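Local structure of AvrA (Salmonella typhimurium, 6BE0) at residues L50-E53 with I54-S58; Q180-S183 with S184-G187; S235-K238 with H239-G242; N253-A256 with G257-V261; Y269-F272 with D273-V277. The protein probably transfers acetyl groups from acetyl-CoA to serine and threonine hydroxyls of target proteins, and binds inositol hexakisphosphate and coenzyme A. All blocks are in the same frame, centred on the assembly; numbering follows the deposited sequence.

Contact 1 of 5, residues L50-E53 with I54-S58; sequences LESE and IIDGS
Asp-56 N donates to Ser-52 O over 3.1 Å, the straightest of the i-to-i+4 bonds here (160° at the hydrogen). The carboxylate of the same Asp-56 closes an Asx turn with the backbone N of Ser-58, near the C-terminal end of helix 40-55. Its OD2 accepts twice from one residue: Ser-58 N lies 2.9 Å from Asp-56 OD2 on the anti side, and Ser-58 OG 2.7 Å from that OD2 on the syn side, both from one face of the carboxylate and about 30° out of its plane. With chi1 at 59°, Asp-56 CG sits between its own backbone N and carbonyl carbon, which brings the group close to the carbonyls of Ser-52 and Glu-53. Asp-56 OD2 comes to 2.9 Å from Glu-53 O; two acceptors face each other there, probably eased by the two Ser-58 donors. Gly-57 follows with a positive phi, and its N gives a weak bond to Glu-53 O. Further back, Ile-54 N bonds to Leu-50 O and Ile-55 N to Glu-51 O. The carboxylate of Glu-53 leaves the turn for Tyr-64 OH and Arg-49, while Glu-51 reaches Lys-297 of helix 287-300, against which Leu-50 and Ile-54 also pack. The isoleucines lie alongside their own helix: Ile-54 CG1 is 3.4 Å from Leu-50 O, Ile-55 CG1 is 3.4 Å from Glu-51 O, and within the turn Ser-58 OG rests 3.6 Å from Glu-53 CG.

Contact 2 of 5, residues Q180-S183 with S184-G187; sequences QRSS and SECG. With COA (coenzyme A), chain C.
In the coenzyme A-binding loop that leads into helix 186-199, Ser-182 OG donates to Glu-185 OE2 over 2.8 Å, on the anti lone pair of that oxygen. Glu-185 is bent at chi2 (48°), which folds its carboxylate back over the loop instead of letting it extend away. The same OE2 takes a second bond from Ser-184 N at 3.2 Å, this one from above the carboxylate plane, 56° out of it. Two donors from the loop thus hold one oxygen, while the other, OE1, pairs with Arg-292 of helix 287-300; this double hold would tend to favour the ionised carboxylate. Glu-185 occupies the N-cap position of helix 186-199, and the sequence belongs to the YopJ acetyltransferases, a family grouped with the CA clan of cysteine peptidases. Within the loop, Gln-180 lays its amide beside the helix start: NE2 gives a straight bond of 3.1 Å to Ser-182 O (174°), with that oxygen in the plane of the amide, and OE1 of Gln-180 lies 3.3 Å from Cys-186 CA. A water accepts from Cys-186 N at 3.2 Å and gives a weak bond to Ser-183 O. Coenzyme A lies against Arg-181 and Ser-182. Arg-181 CB is 3.5 Å from N9A of the adenine, and the guanidinium, its NE paired with Asp-178, points NH1 edge-on at the ribose O4B in a weak bond. Ser-182 CA is 3.4 Å from N6A of coenzyme A. Gln-241 OE1 accepts from the backbone N of both Arg-181 and Ser-182.

Contact 3 of 5, residues S235-K238 with H239-G242; sequences SFYK and HTQG. With IHP (inositol hexakisphosphate), chain B; COA (coenzyme A), chain C.
Tyr-237 O takes two bonds from Thr-240. The hydroxyl OG1 of Thr-240 donates to Tyr-237 O at 2.7 Å, and Thr-240 N donates to that oxygen at 3.3 Å; both come from the same face of the carbonyl, the N-H from well above its plane (73°) and the hydroxyl from 35° out. The residues Tyr-237 to Thr-240 form a type I beta turn, and the hydroxyl reinforces its closing bond. A chi1 of -55° sets Thr-240 OG1 beside its own N, pointing back at Tyr-237, whose CB it meets at 3.2 Å. Two waters join further backbone groups of the loop: one accepts from His-239 N, its link to Phe-236 O being doubtfully short, and another donates to Lys-238 O and Thr-240 O. Two side chains of the turn bind inositol hexakisphosphate. Lys-238 NZ lies 2.8 Å from O33 of inositol hexakisphosphate, with O34 modelled doubtfully close; the ammonium also donates to Val-261 O. His-239 NE2 reaches O23 of inositol hexakisphosphate at 2.9 Å, in the plane of the imidazole, and its ND1 is bonded to Ser-287 OG. At the far end, Gly-242 C is 3.3 Å from phosphate oxygen O9A of coenzyme A.

Contact 4 of 5, residues N253-A256 with G257-V261; sequences NPAA and GSSIV
Ser-259 meets Ala-255 and Ala-256 with every atom of its side chain. Its CB lies 3.7 Å from Ala-255 O and equally 3.7 Å from Ala-256 O, beside two successive carbonyl oxygens. Chi1 of -67° then puts OG opposite the carbonyl carbon of its own residue and sends it back at Ala-255, where OG donates to Ala-255 O at 2.7 Å. It comes from above the carbonyl plane, 53° out of it. The backbone bonds beside it are weak: Ser-258 N to the same Ala-255 O, and Ser-259 N to Ala-256 O at 3.5 Å. Before them, Ala-256 N bonds to Asn-253 O at 2.7 Å, and residues 254-256 have helical backbone angles without the regular bonds of a helix. The loop follows helix 243-252, and Ala-256, its buried member, turns its methyl onto Tyr-249 and Val-250 of that helix and onto Val-234. Ala-255 and Ser-258 are exposed at the surface. The chemistry implies that the short hydroxyl bond probably contributes more to holding the loop than the two weak backbone bonds across it.

Contact 5 of 5, residues Y269-F272 with D273-V277; sequences YERF and DNNAV. With IHP (inositol hexakisphosphate), chain B.
Arg-271 and Asn-275 set their flat groups steeply against each other, guanidinium and amide planes 69° apart. Asn-275 ND2 and Arg-271 NH1, both donors, are 3.0 Å apart, and one N-H of Asn-275 ND2 is given to the backbone, to Arg-271 O at 2.7 Å and 165°. That oxygen lies in the amide plane, and the bond ties Asn-275 back to helix 268-273; the other end of the amide, OD1, accepts from Lys-290. Arg-271 leaves the helix with CG anti to the backbone N (chi1 161°) and runs extended to NE, which carries the guanidinium to inositol hexakisphosphate, where phosphate oxygen O24 stands 3.0 Å above its centre, over one face. Phe-272 and Asp-273 meet differently, ring and carboxylate planes turned well apart: Asp-273 OD1 comes to the ring edge, 3.3 Å from Phe-272 CD2, while Lys-283 pairs with that oxygen. Along the backbone Asp-273 N bonds to Tyr-269 O and Asn-274 N to Glu-270 O; the amide of Asn-274 turns to Glu-266. Ala-276 CB rests 3.7 Å from Phe-272 O as the chain enters strand 276-278, which pairs with strand 283-285, while Tyr-269 and Phe-272 pack on helix 243-252.

Overall arrangement
Each of the five contacts is local, and they follow one another along the chain without nesting or crossing. Contact 1 closes the turn after helix 40-55 and touches none of the others, coming nearest contact 5 at about 5 Å between nearest atoms. Contact 2 closes the loop between strand 170-176 and helix 186-199; Gln-241 joins it to contact 3, and both touch coenzyme A. Contact 3 turns the loop before helix 243-252, contact 4 the loop after it, with Lys-238 and Val-261 linking the two. Contact 5 leads helix 268-273 into strand 276-278; His-239 and Thr-240 of contact 3 pack on it, as Val-261 of contact 4 does on Arg-271, and contacts 3 and 5 share inositol hexakisphosphate.

Contact 1 of 5, residues L50-E53 with I54-S58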
# COMPACT_ATOMS: atom_id res chain seq x y z
N LEU A 50 -9.67 -5.42 18.83
CA LEU A 50 -9.60 -5.75 17.40
C LEU A 50 -10.00 -7.20 17.16
O LEU A 50 -10.77 -7.50 16.24
CB LEU A 50 -8.20 -5.51 16.85
CG LEU A 50 -7.68 -4.06 16.86
CD1 LEU A 50 -6.29 -4.01 16.27
CD2 LEU A 50 -8.62 -3.15 16.09
N GLU A 51 -9.47 -8.10 17.98
CA GLU A 51 -9.76 -9.52 17.85
C GLU A 51 -11.22 -9.80 18.20
O GLU A 51 -11.89 -10.58 17.53
CB GLU A 51 -8.83 -10.34 18.74
CG GLU A 51 -7.37 -10.29 18.29
CD GLU A 51 -6.44 -10.95 19.28
OE1 GLU A 51 -6.57 -10.69 20.49
OE2 GLU A 51 -5.57 -11.73 18.84
N SER A 52 -11.70 -9.16 19.26
CA SER A 52 -13.08 -9.30 19.69
C SER A 52 -14.04 -8.83 18.60
O SER A 52 -15.04 -9.49 18.32
CB SER A 52 -13.33 -8.50 20.97
OG SER A 52 -14.69 -8.57 21.36
N GLU A 53 -13.72 -7.70 17.99
CA GLU A 53 -14.57 -7.10 16.97
C GLU A 53 -14.65 -7.96 15.72
O GLU A 53 -15.62 -7.88 14.96
CB GLU A 53 -14.06 -5.70 16.63
CG GLU A 53 -14.33 -4.67 17.72
CD GLU A 53 -13.40 -3.47 17.65
OE1 GLU A 53 -12.69 -3.32 16.63
OE2 GLU A 53 -13.38 -2.68 18.61
N ILE A 54 -13.63 -8.78 15.49
CA ILE A 54 -13.64 -9.73 14.39
C ILE A 54 -14.60 -10.88 14.68
O ILE A 54 -15.34 -11.33 13.80
CB ILE A 54 -12.23 -10.29 14.11
CG1 ILE A 54 -11.37 -9.22 13.42
CG2 ILE A 54 -12.29 -11.54 13.23
CD1 ILE A 54 -9.90 -9.58 13.28
N ILE A 55 -14.60 -11.34 15.92
CA ILE A 55 -15.40 -12.51 16.31
C ILE A 55 -16.89 -12.20 16.35
O ILE A 55 -17.71 -13.03 15.95
CB ILE A 55 -14.95 -13.06 17.68
CG1 ILE A 55 -13.49 -13.53 17.60
CG2 ILE A 55 -15.85 -14.21 18.13
CD1 ILE A 55 -12.88 -13.92 18.93
N ASP A 56 -17.26 -11.01 16.84
CA ASP A 56 -18.67 -10.64 16.95
C ASP A 56 -19.19 -10.00 15.66
O ASP A 56 -20.39 -9.75 15.52
CB ASP A 56 -18.90 -9.71 18.15
CG ASP A 56 -18.09 -8.43 18.07
OD1 ASP A 56 -17.81 -7.84 19.14
OD2 ASP A 56 -17.73 -7.99 16.96
N GLY A 57 -18.28 -9.72 14.73
CA GLY A 57 -18.66 -9.23 13.41
C GLY A 57 -18.85 -7.73 13.32
O GLY A 57 -19.24 -7.22 12.27
N SER A 58 -18.59 -7.01 14.41
CA SER A 58 -18.78 -5.56 14.44
C SER A 58 -17.64 -4.82 13.74
O SER A 58 -17.69 -3.61 13.57
CB SER A 58 -18.90 -5.07 15.88
OG SER A 58 -17.71 -5.32 16.61

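Contact 2 of 5, residues Q180-S183 with S184-G187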
# COMPACT_ATOMS: atom_id res chain seq x y z
N GLN A 180 -8.37 -3.00 -2.02
CA GLN A 180 -9.04 -2.63 -0.78
C GLN A 180 -10.50 -2.32 -1.06
O GLN A 180 -10.81 -1.55 -1.97
CB GLN A 180 -8.37 -1.42 -0.11
CG GLN A 180 -9.09 -0.96 1.15
CD GLN A 180 -8.60 0.39 1.64
OE1 GLN A 180 -7.47 0.79 1.38
NE2 GLN A 180 -9.47 1.10 2.36
N ARG A 181 -11.38 -2.92 -0.27
CA ARG A 181 -12.82 -2.67 -0.38
C ARG A 181 -13.39 -2.30 0.98
O ARG A 181 -14.43 -1.65 1.06
CB ARG A 181 -13.53 -3.90 -0.94
CG ARG A 181 -12.91 -4.47 -2.21
CD ARG A 181 -13.10 -3.54 -3.39
NE ARG A 181 -12.41 -4.02 -4.60
CZ ARG A 181 -12.79 -5.07 -5.31
NH1 ARG A 181 -13.85 -5.79 -4.95
NH2 ARG A 181 -12.11 -5.42 -6.39
N SER A 182 -12.71 -2.71 2.05
CA SER A 182 -13.12 -2.34 3.40
C SER A 182 -12.94 -0.84 3.58
O SER A 182 -12.24 -0.19 2.80
CB SER A 182 -12.32 -3.12 4.44
OG SER A 182 -10.93 -2.89 4.31
N SER A 183 -13.56 -0.29 4.61
CA SER A 183 -13.76 1.16 4.71
C SER A 183 -12.60 1.94 5.32
O SER A 183 -12.46 3.14 5.06
CB SER A 183 -15.03 1.43 5.52
OG SER A 183 -14.93 0.88 6.82
N SER A 184 -11.77 1.28 6.12
CA SER A 184 -10.80 1.99 6.97
C SER A 184 -9.42 1.33 7.04
O SER A 184 -8.70 1.51 8.02
CB SER A 184 -11.37 2.11 8.38
OG SER A 184 -11.67 0.84 8.92
N GLU A 185 -9.04 0.60 5.99
CA GLU A 185 -7.80 -0.17 6.01
C GLU A 185 -6.70 0.41 5.11
O GLU A 185 -5.76 -0.29 4.74
CB GLU A 185 -8.08 -1.62 5.59
CG GLU A 185 -8.66 -2.48 6.71
CD GLU A 185 -9.81 -1.82 7.44
OE1 GLU A 185 -9.61 -1.39 8.59
OE2 GLU A 185 -10.90 -1.72 6.85
N CYS A 186 -6.82 1.69 4.77
CA CYS A 186 -5.86 2.32 3.87
C CYS A 186 -4.43 2.25 4.42
O CYS A 186 -3.49 1.99 3.68
CB CYS A 186 -6.24 3.78 3.59
SG CYS A 186 -6.33 4.85 5.05
N GLY A 187 -4.30 2.47 5.72
CA GLY A 187 -3.00 2.44 6.37
C GLY A 187 -2.33 1.08 6.33
O GLY A 187 -1.14 0.98 6.05
N1A COA C . -14.72 -6.20 3.29
C2A COA C . -14.32 -7.19 2.44
N3A COA C . -14.77 -7.22 1.15
C4A COA C . -15.63 -6.25 0.70
C5A COA C . -16.03 -5.26 1.53
C6A COA C . -15.56 -5.25 2.84
N6A COA C . -15.58 -4.58 4.10
N7A COA C . -16.87 -4.44 0.85
C8A COA C . -16.98 -4.92 -0.42
N9A COA C . -16.23 -6.03 -0.52
C1B COA C . -16.04 -6.87 -1.66
C2B COA C . -16.68 -8.01 -1.51
O2B COA C . -15.77 -9.04 -1.03
C3B COA C . -17.23 -8.38 -2.99
O3B COA C . -16.18 -8.90 -3.81
P3B COA C . -16.29 -10.41 -4.36
O7A COA C . -16.10 -11.39 -3.22
O8A COA C . -17.64 -10.63 -4.99
O9A COA C . -15.21 -10.65 -5.40
C4B COA C . -17.66 -7.20 -3.50
O4B COA C . -16.68 -6.18 -2.94
C5B COA C . -19.07 -6.90 -3.02
O5B COA C . -19.43 -5.57 -3.35
P1A COA C . -20.54 -5.31 -4.48
O1A COA C . -20.56 -6.47 -5.47
O2A COA C . -21.90 -5.17 -3.82
O3A COA C . -20.19 -3.97 -5.25
O HOH W 1 -9.26 3.80 4.61

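Contact 3 of 5, residues S235-K238 with H239-G242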
# COMPACT_ATOMS: atom_id res chain seq x y z
N SER A 235 2.72 -11.04 -4.79
CA SER A 235 2.80 -10.71 -3.37
C SER A 235 2.02 -9.44 -3.00
O SER A 235 1.73 -9.21 -1.82
CB SER A 235 4.26 -10.55 -2.95
OG SER A 235 4.88 -9.50 -3.66
N PHE A 236 1.68 -8.64 -4.00
CA PHE A 236 0.92 -7.41 -3.77
C PHE A 236 -0.56 -7.68 -3.51
O PHE A 236 -1.26 -6.84 -2.95
CB PHE A 236 1.07 -6.48 -4.98
CG PHE A 236 2.32 -5.66 -4.96
CD1 PHE A 236 3.55 -6.24 -4.72
CD2 PHE A 236 2.27 -4.29 -5.20
CE1 PHE A 236 4.70 -5.49 -4.71
CE2 PHE A 236 3.42 -3.53 -5.19
CZ PHE A 236 4.64 -4.13 -4.94
N TYR A 237 -1.02 -8.86 -3.90
CA TYR A 237 -2.45 -9.18 -3.90
C TYR A 237 -2.85 -10.16 -2.81
O TYR A 237 -3.94 -10.75 -2.86
CB TYR A 237 -2.85 -9.74 -5.26
CG TYR A 237 -2.63 -8.77 -6.39
CD1 TYR A 237 -3.69 -8.04 -6.92
CD2 TYR A 237 -1.36 -8.56 -6.91
CE1 TYR A 237 -3.49 -7.15 -7.95
CE2 TYR A 237 -1.15 -7.66 -7.93
CZ TYR A 237 -2.22 -6.96 -8.45
OH TYR A 237 -2.02 -6.06 -9.47
N LYS A 238 -1.99 -10.34 -1.82
CA LYS A 238 -2.26 -11.31 -0.76
C LYS A 238 -3.46 -10.89 0.09
O LYS A 238 -4.20 -11.74 0.59
CB LYS A 238 -1.03 -11.48 0.13
CG LYS A 238 0.18 -12.03 -0.61
CD LYS A 238 1.39 -12.16 0.30
CE LYS A 238 1.14 -13.18 1.41
NZ LYS A 238 2.37 -13.46 2.19
N HIS A 239 -3.66 -9.58 0.24
CA HIS A 239 -4.74 -9.05 1.06
C HIS A 239 -5.94 -8.60 0.23
O HIS A 239 -6.82 -7.90 0.75
CB HIS A 239 -4.24 -7.87 1.91
CG HIS A 239 -3.14 -8.24 2.86
ND1 HIS A 239 -3.35 -9.03 3.96
CD2 HIS A 239 -1.83 -7.91 2.86
CE1 HIS A 239 -2.21 -9.18 4.61
NE2 HIS A 239 -1.27 -8.51 3.97
N THR A 240 -5.98 -8.99 -1.04
CA THR A 240 -7.08 -8.61 -1.92
C THR A 240 -8.42 -8.97 -1.30
O THR A 240 -8.65 -10.11 -0.89
CB THR A 240 -6.97 -9.29 -3.30
OG1 THR A 240 -5.70 -9.01 -3.88
CG2 THR A 240 -8.07 -8.80 -4.23
N GLN A 241 -9.31 -7.99 -1.24
CA GLN A 241 -10.62 -8.16 -0.63
C GLN A 241 -11.69 -8.36 -1.70
O GLN A 241 -12.51 -7.49 -1.94
CB GLN A 241 -10.96 -6.95 0.25
CG GLN A 241 -10.08 -6.86 1.49
CD GLN A 241 -10.21 -5.54 2.22
OE1 GLN A 241 -10.47 -4.50 1.61
NE2 GLN A 241 -10.04 -5.57 3.54
N GLY A 242 -11.66 -9.52 -2.34
CA GLY A 242 -12.60 -9.84 -3.40
C GLY A 242 -12.13 -11.01 -4.25
O GLY A 242 -11.08 -10.94 -4.88
C1 IHP B . 6.19 -12.03 5.63
C2 IHP B . 5.09 -10.97 5.62
C3 IHP B . 3.71 -11.61 5.62
C4 IHP B . 3.57 -12.58 6.78
C5 IHP B . 4.57 -13.70 6.59
C6 IHP B . 5.99 -13.16 6.64
O11 IHP B . 7.43 -11.39 5.85
P1 IHP B . 8.39 -11.16 4.60
O21 IHP B . 9.04 -9.80 4.71
O31 IHP B . 7.60 -11.21 3.30
O41 IHP B . 9.45 -12.22 4.59
O12 IHP B . 5.25 -10.09 6.75
P2 IHP B . 5.56 -8.55 6.52
O22 IHP B . 6.75 -8.38 5.61
O32 IHP B . 4.38 -7.86 5.89
O42 IHP B . 5.87 -7.90 7.85
O13 IHP B . 2.71 -10.59 5.69
P3 IHP B . 1.79 -10.33 4.42
O23 IHP B . 1.55 -8.84 4.27
O33 IHP B . 2.44 -10.85 3.16
O43 IHP B . 0.46 -11.01 4.60
O14 IHP B . 2.21 -13.05 6.88
P4 IHP B . 1.51 -14.06 5.84
O24 IHP B . 0.13 -13.56 5.50
O34 IHP B . 2.30 -14.19 4.55
O44 IHP B . 1.37 -15.42 6.47
O15 IHP B . 4.40 -14.73 7.57
P5 IHP B . 4.75 -16.23 7.17
O25 IHP B . 5.58 -16.25 5.91
O35 IHP B . 5.52 -16.87 8.29
O45 IHP B . 3.48 -17.02 6.92
O16 IHP B . 6.30 -12.72 7.96
P6 IHP B . 7.62 -13.20 8.64
O26 IHP B . 7.60 -12.86 10.11
O36 IHP B . 7.76 -14.70 8.48
O46 IHP B . 8.81 -12.53 8.01
N1A COA C . -14.72 -6.20 3.29
C2A COA C . -14.32 -7.19 2.44
N3A COA C . -14.77 -7.22 1.15
C4A COA C . -15.63 -6.25 0.70
C5A COA C . -16.03 -5.26 1.53
C6A COA C . -15.56 -5.25 2.84
N6A COA C . -15.58 -4.58 4.10
N7A COA C . -16.87 -4.44 0.85
C8A COA C . -16.98 -4.92 -0.42
N9A COA C . -16.23 -6.03 -0.52
C1B COA C . -16.04 -6.87 -1.66
C2B COA C . -16.68 -8.01 -1.51
O2B COA C . -15.77 -9.04 -1.03
C3B COA C . -17.23 -8.38 -2.99
O3B COA C . -16.18 -8.90 -3.81
P3B COA C . -16.29 -10.41 -4.36
O7A COA C . -16.10 -11.39 -3.22
O8A COA C . -17.64 -10.63 -4.99
O9A COA C . -15.21 -10.65 -5.40
C4B COA C . -17.66 -7.20 -3.50
O4B COA C . -16.68 -6.18 -2.94
C5B COA C . -19.07 -6.90 -3.02
O5B COA C . -19.43 -5.57 -3.35
P1A COA C . -20.54 -5.31 -4.48
O1A COA C . -20.56 -6.47 -5.47
O2A COA C . -21.90 -5.17 -3.82
O3A COA C . -20.19 -3.97 -5.25
O HOH W 2 -2.41 -7.17 -0.75
O HOH W 3 -7.12 -11.75 0.72

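Contact 4 of 5, residues N253-A256 with G257-V261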
# COMPACT_ATOMS: atom_id res chain seq x y z
N ASN A 253 -2.18 -13.36 -15.05
CA ASN A 253 -1.02 -14.12 -14.58
C ASN A 253 -1.42 -15.54 -14.21
O ASN A 253 -1.54 -15.86 -13.03
CB ASN A 253 -0.38 -13.42 -13.38
CG ASN A 253 -0.02 -11.98 -13.66
OD1 ASN A 253 -0.85 -11.08 -13.53
ND2 ASN A 253 1.23 -11.74 -14.04
N PRO A 254 -1.64 -16.40 -15.22
CA PRO A 254 -2.14 -17.78 -15.04
C PRO A 254 -1.47 -18.55 -13.89
O PRO A 254 -2.14 -19.29 -13.18
CB PRO A 254 -1.82 -18.44 -16.38
CG PRO A 254 -1.89 -17.33 -17.36
CD PRO A 254 -1.41 -16.10 -16.64
N ALA A 255 -0.17 -18.36 -13.72
CA ALA A 255 0.59 -19.10 -12.72
C ALA A 255 0.33 -18.59 -11.30
O ALA A 255 0.56 -19.31 -10.33
CB ALA A 255 2.08 -19.03 -13.03
N ALA A 256 -0.16 -17.36 -11.20
CA ALA A 256 -0.36 -16.71 -9.90
C ALA A 256 -1.32 -17.48 -9.01
O ALA A 256 -1.23 -17.41 -7.78
CB ALA A 256 -0.85 -15.29 -10.10
N GLY A 257 -2.25 -18.21 -9.62
CA GLY A 257 -3.23 -18.97 -8.88
C GLY A 257 -2.60 -20.02 -7.99
O GLY A 257 -2.94 -20.13 -6.81
N SER A 258 -1.66 -20.77 -8.55
CA SER A 258 -1.01 -21.87 -7.84
C SER A 258 0.41 -21.52 -7.40
O SER A 258 1.28 -22.39 -7.35
CB SER A 258 -0.99 -23.12 -8.73
OG SER A 258 -0.23 -22.89 -9.90
N SER A 259 0.64 -20.26 -7.07
CA SER A 259 1.94 -19.80 -6.59
C SER A 259 1.94 -19.66 -5.07
O SER A 259 1.05 -19.03 -4.50
CB SER A 259 2.32 -18.47 -7.23
OG SER A 259 2.55 -18.62 -8.62
N ILE A 260 2.94 -20.25 -4.42
CA ILE A 260 3.10 -20.10 -2.97
C ILE A 260 3.39 -18.65 -2.65
O ILE A 260 4.22 -18.02 -3.30
CB ILE A 260 4.23 -20.99 -2.42
CG1 ILE A 260 4.02 -22.46 -2.81
CG2 ILE A 260 4.33 -20.85 -0.90
CD1 ILE A 260 2.73 -23.07 -2.29
N VAL A 261 2.72 -18.12 -1.62
CA VAL A 261 2.84 -16.71 -1.27
C VAL A 261 3.35 -16.50 0.16
O VAL A 261 3.47 -15.36 0.61
CB VAL A 261 1.48 -15.99 -1.42
CG1 VAL A 261 1.00 -16.04 -2.86
CG2 VAL A 261 0.44 -16.59 -0.49

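Contact 5 of 5, residues Y269-F272 with D273-V277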
# COMPACT_ATOMS: atom_id res chain seq x y z
N TYR A 269 -4.79 -18.35 -3.67
CA TYR A 269 -6.18 -18.72 -3.45
C TYR A 269 -6.39 -19.39 -2.10
O TYR A 269 -7.34 -19.08 -1.38
CB TYR A 269 -6.68 -19.65 -4.56
CG TYR A 269 -7.13 -18.97 -5.84
CD1 TYR A 269 -7.64 -17.68 -5.83
CD2 TYR A 269 -7.06 -19.63 -7.05
CE1 TYR A 269 -8.06 -17.07 -6.99
CE2 TYR A 269 -7.47 -19.03 -8.22
CZ TYR A 269 -7.97 -17.75 -8.18
OH TYR A 269 -8.39 -17.14 -9.34
N GLU A 270 -5.50 -20.31 -1.76
CA GLU A 270 -5.60 -21.03 -0.49
C GLU A 270 -5.51 -20.07 0.68
O GLU A 270 -6.20 -20.25 1.69
CB GLU A 270 -4.51 -22.10 -0.39
CG GLU A 270 -4.78 -23.34 -1.23
CD GLU A 270 -3.74 -24.43 -1.02
OE1 GLU A 270 -2.62 -24.11 -0.57
OE2 GLU A 270 -4.05 -25.61 -1.30
N ARG A 271 -4.67 -19.05 0.55
CA ARG A 271 -4.52 -18.05 1.60
C ARG A 271 -5.76 -17.17 1.71
O ARG A 271 -6.19 -16.82 2.81
CB ARG A 271 -3.29 -17.18 1.37
CG ARG A 271 -3.35 -15.88 2.15
CD ARG A 271 -2.02 -15.17 2.27
NE ARG A 271 -2.23 -13.84 2.82
CZ ARG A 271 -2.58 -13.59 4.08
NH1 ARG A 271 -2.76 -14.59 4.93
NH2 ARG A 271 -2.76 -12.35 4.49
N PHE A 272 -6.32 -16.80 0.56
CA PHE A 272 -7.51 -15.95 0.53
C PHE A 272 -8.65 -16.59 1.32
O PHE A 272 -9.36 -15.90 2.06
CB PHE A 272 -7.97 -15.70 -0.91
CG PHE A 272 -9.31 -15.02 -1.01
CD1 PHE A 272 -9.42 -13.65 -0.85
CD2 PHE A 272 -10.45 -15.76 -1.28
CE1 PHE A 272 -10.65 -13.03 -0.94
CE2 PHE A 272 -11.68 -15.14 -1.37
CZ PHE A 272 -11.78 -13.77 -1.20
N ASP A 273 -8.81 -17.90 1.17
CA ASP A 273 -9.85 -18.63 1.87
C ASP A 273 -9.54 -18.78 3.36
O ASP A 273 -10.45 -18.74 4.19
CB ASP A 273 -10.05 -20.01 1.24
CG ASP A 273 -10.73 -19.95 -0.12
OD1 ASP A 273 -11.30 -18.88 -0.46
OD2 ASP A 273 -10.71 -20.96 -0.85
N ASN A 274 -8.27 -18.95 3.69
CA ASN A 274 -7.86 -19.15 5.08
C ASN A 274 -7.91 -17.86 5.91
O ASN A 274 -7.60 -17.87 7.10
CB ASN A 274 -6.45 -19.73 5.15
CG ASN A 274 -6.40 -21.18 4.69
OD1 ASN A 274 -7.42 -21.87 4.62
ND2 ASN A 274 -5.19 -21.65 4.37
N ASN A 275 -8.30 -16.76 5.27
CA ASN A 275 -8.44 -15.48 5.95
C ASN A 275 -9.77 -14.82 5.60
O ASN A 275 -9.84 -13.60 5.43
CB ASN A 275 -7.27 -14.56 5.60
CG ASN A 275 -5.94 -15.11 6.06
OD1 ASN A 275 -5.42 -14.72 7.11
ND2 ASN A 275 -5.37 -16.03 5.29
N ALA A 276 -10.81 -15.63 5.49
CA ALA A 276 -12.14 -15.14 5.14
C ALA A 276 -13.16 -15.48 6.22
O ALA A 276 -12.93 -16.35 7.06
CB ALA A 276 -12.58 -15.72 3.80
N VAL A 277 -14.30 -14.79 6.17
CA VAL A 277 -15.37 -14.96 7.15
C VAL A 277 -16.71 -14.86 6.44
O VAL A 277 -16.81 -14.23 5.38
CB VAL A 277 -15.27 -13.90 8.27
CG1 VAL A 277 -16.53 -13.88 9.14
CG2 VAL A 277 -14.04 -14.14 9.13
C1 IHP B . 6.19 -12.03 5.63
C2 IHP B . 5.09 -10.97 5.62
C3 IHP B . 3.71 -11.61 5.62
C4 IHP B . 3.57 -12.58 6.78
C5 IHP B . 4.57 -13.70 6.59
C6 IHP B . 5.99 -13.16 6.64
O11 IHP B . 7.43 -11.39 5.85
P1 IHP B . 8.39 -11.16 4.60
O21 IHP B . 9.04 -9.80 4.71
O31 IHP B . 7.60 -11.21 3.30
O41 IHP B . 9.45 -12.22 4.59
O12 IHP B . 5.25 -10.09 6.75
P2 IHP B . 5.56 -8.55 6.52
O22 IHP B . 6.75 -8.38 5.61
O32 IHP B . 4.38 -7.86 5.89
O42 IHP B . 5.87 -7.90 7.85
O13 IHP B . 2.71 -10.59 5.69
P3 IHP B . 1.79 -10.33 4.42
O23 IHP B . 1.55 -8.84 4.27
O33 IHP B . 2.44 -10.85 3.16
O43 IHP B . 0.46 -11.01 4.60
O14 IHP B . 2.21 -13.05 6.88
P4 IHP B . 1.51 -14.06 5.84
O24 IHP B . 0.13 -13.56 5.50
O34 IHP B . 2.30 -14.19 4.55
O44 IHP B . 1.37 -15.42 6.47
O15 IHP B . 4.40 -14.73 7.57
P5 IHP B . 4.75 -16.23 7.17
O25 IHP B . 5.58 -16.25 5.91
O35 IHP B . 5.52 -16.87 8.29
O45 IHP B . 3.48 -17.02 6.92
O16 IHP B . 6.30 -12.72 7.96
P6 IHP B . 7.62 -13.20 8.64
O26 IHP B . 7.60 -12.86 10.11
O36 IHP B . 7.76 -14.70 8.48
O46 IHP B . 8.81 -12.53 8.01